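Local coordinates for nitrogenase molybdenum-iron protein beta chain (Clostridium pasteurianum, PDB 4WES) that forms, with the alpha chain, the component of nitrogenase that reduces dinitrogen to ammonia, and shares an [8Fe-7S] cluster with that chain, at residues 314-319 against 379-384. Numbering follows the deposited sequence. Where two conformers were deposited one is given.
Sequences KVALLG and QWIKNE
K314 and E384 join the start of strand 314-318 to the C-terminal part of helix 374-383, near which E384 lies. The ammonium NZ of K314 lies 2.8 Å from OE2 of E384, a salt bridge that is also a hydrogen bond and uses the anti lone pair of OE2, the one facing away from OE1. The two side chains cross at about a right angle. Both are extended, and E384 has CG anti to the backbone N (chi1 180°), which carries the carboxylate toward the strand. Long, flexible charged residues suit this partly exposed margin, where the CA atoms of K314 and E384 lie 9.9 Å apart.

Deeper in, the contact turns apolar. CD1 of I381 comes within 4.3 Å of CB of A316, and both residues are buried; the short methyl of A316 lets the longer isoleucine branch pack close to the sheet, with CD1 anti to CA (chi2 166°), so that the branch extends toward A316.

Further bonds position the charged pair. OE1 of E384 forms a second salt bridge with K339 on strand 337-343, so two lysines share the carboxylate, which probably favours its ionised form. W380 O accepts from N of both N383 and E384, tying this backbone together. I381 also packs on Y340, and A316 on L389 of strand 388-391.

Away from the metal sites, helix 374-383 thus packs across one face of a parallel five-stranded sheet with strand 314-318 at its centre, the layered alpha/beta packing of a Rossmann-like domain in the nitrogenase component 1 family.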
loop_
_atom_site.group_PDB
_atom_site.type_symbol
_atom_site.label_atom_id
_atom_site.label_comp_id
_atom_site.label_asym_id
_atom_site.label_seq_id
_atom_site.Cartn_x
_atom_site.Cartn_y
_atom_site.Cartn_z
ATOM N N LYS B 314 14.287 11.652 -5.857
ATOM C CA LYS B 314 14.857 11.081 -7.072
ATOM C C LYS B 314 14.164 9.774 -7.396
ATOM O O LYS B 314 14.070 8.893 -6.559
ATOM C CB LYS B 314 16.350 10.831 -6.887
ATOM C CG LYS B 314 17.179 12.087 -6.763
ATOM C CD LYS B 314 18.642 11.766 -6.425
ATOM C CE LYS B 314 19.431 12.987 -5.996
ATOM N NZ LYS B 314 20.779 12.553 -5.493
ATOM N N VAL B 315 13.695 9.659 -8.637
ATOM C CA VAL B 315 12.883 8.520 -9.052
ATOM C C VAL B 315 13.564 7.767 -10.198
ATOM O O VAL B 315 14.014 8.371 -11.174
ATOM C CB VAL B 315 11.471 8.965 -9.486
ATOM C CG1 VAL B 315 10.577 7.760 -9.732
ATOM C CG2 VAL B 315 10.851 9.901 -8.477
ATOM N N ALA B 316 13.600 6.447 -10.085
ATOM C CA ALA B 316 13.967 5.567 -11.209
ATOM C C ALA B 316 12.700 4.968 -11.770
ATOM O O ALA B 316 11.869 4.465 -11.012
ATOM C CB ALA B 316 14.892 4.459 -10.735
ATOM N N LEU B 317 12.544 5.031 -13.097
ATOM C CA LEU B 317 11.354 4.550 -13.791
ATOM C C LEU B 317 11.750 3.678 -14.958
ATOM O O LEU B 317 12.626 4.062 -15.735
ATOM C CB LEU B 317 10.491 5.717 -14.379
ATOM C CG LEU B 317 10.050 6.833 -13.509
ATOM C CD1 LEU B 317 11.047 7.950 -13.527
ATOM C CD2 LEU B 317 8.705 7.270 -14.031
ATOM N N LEU B 318 11.110 2.519 -15.088
ATOM C CA LEU B 318 11.285 1.676 -16.255
ATOM C C LEU B 318 9.937 1.221 -16.729
ATOM O O LEU B 318 9.107 0.792 -15.926
ATOM C CB LEU B 318 12.087 0.370 -15.993
ATOM C CG LEU B 318 13.498 0.531 -15.485
ATOM C CD1 LEU B 318 13.518 0.517 -13.969
ATOM C CD2 LEU B 318 14.387 -0.565 -16.106
ATOM N N GLY B 319 9.728 1.210 -18.045
ATOM C CA GLY B 319 8.503 0.654 -18.608
ATOM C C GLY B 319 8.307 0.988 -20.051
ATOM O O GLY B 319 9.273 1.181 -20.799
ATOM N N GLN B 379 22.813 -0.839 -12.144
ATOM C CA GLN B 379 24.181 -0.295 -12.122
ATOM C C GLN B 379 24.177 1.200 -11.840
ATOM O O GLN B 379 25.008 1.701 -11.053
ATOM C CB GLN B 379 24.932 -0.564 -13.417
ATOM C CG GLN B 379 25.174 -2.041 -13.683
ATOM C CD GLN B 379 26.393 -2.235 -14.597
ATOM O OE1 GLN B 379 26.351 -1.941 -15.782
ATOM N NE2 GLN B 379 27.477 -2.664 -14.004
ATOM N N TRP B 380 23.287 1.945 -12.483
ATOM C CA TRP B 380 23.229 3.380 -12.239
ATOM C C TRP B 380 22.919 3.683 -10.776
ATOM O O TRP B 380 23.539 4.578 -10.192
ATOM C CB TRP B 380 22.194 4.038 -13.145
ATOM C CG TRP B 380 22.426 3.834 -14.599
ATOM C CD1 TRP B 380 23.565 3.367 -15.230
ATOM C CD2 TRP B 380 21.486 4.088 -15.626
ATOM N NE1 TRP B 380 23.362 3.306 -16.586
ATOM C CE2 TRP B 380 22.086 3.733 -16.847
ATOM C CE3 TRP B 380 20.176 4.576 -15.624
ATOM C CZ2 TRP B 380 21.423 3.877 -18.060
ATOM C CZ3 TRP B 380 19.523 4.712 -16.820
ATOM C CH2 TRP B 380 20.151 4.371 -18.017
ATOM N N ILE B 381 21.963 2.946 -10.212
ATOM C CA ILE B 381 21.586 3.137 -8.817
ATOM C C ILE B 381 22.753 2.894 -7.879
ATOM O O ILE B 381 22.912 3.589 -6.889
ATOM C CB ILE B 381 20.374 2.264 -8.482
ATOM C CG1 ILE B 381 19.124 2.844 -9.150
ATOM C CG2 ILE B 381 20.171 2.126 -6.997
ATOM C CD1 ILE B 381 17.930 1.901 -9.166
ATOM N N LYS B 382 23.589 1.905 -8.212
ATOM C CA LYS B 382 24.761 1.653 -7.377
ATOM C C LYS B 382 25.765 2.806 -7.364
ATOM O O LYS B 382 26.572 2.926 -6.431
ATOM C CB LYS B 382 25.484 0.382 -7.831
ATOM C CG LYS B 382 24.701 -0.890 -7.580
ATOM C CD LYS B 382 25.424 -2.089 -8.164
ATOM C CE LYS B 382 24.716 -3.361 -7.777
ATOM N NZ LYS B 382 24.725 -3.554 -6.295
ATOM N N ASN B 383 25.738 3.616 -8.419
ATOM C CA ASN B 383 26.598 4.791 -8.499
ATOM C C ASN B 383 25.998 6.042 -7.900
ATOM O O ASN B 383 26.732 6.851 -7.333
ATOM C CB ASN B 383 27.035 5.005 -9.938
ATOM C CG ASN B 383 28.068 3.986 -10.360
ATOM O OD1 ASN B 383 29.253 4.212 -10.167
ATOM N ND2 ASN B 383 27.633 2.868 -10.906
ATOM N N GLU B 384 24.685 6.216 -8.016
ATOM C CA GLU B 384 23.995 7.298 -7.314
ATOM C C GLU B 384 22.572 6.790 -7.027
ATOM O O GLU B 384 21.825 6.447 -7.954
ATOM C CB GLU B 384 23.947 8.587 -8.137
ATOM C CG GLU B 384 23.224 9.696 -7.390
ATOM C CD GLU B 384 23.061 10.978 -8.177
ATOM O OE1 GLU B 384 23.625 11.086 -9.308
ATOM O OE2 GLU B 384 22.321 11.884 -7.685
#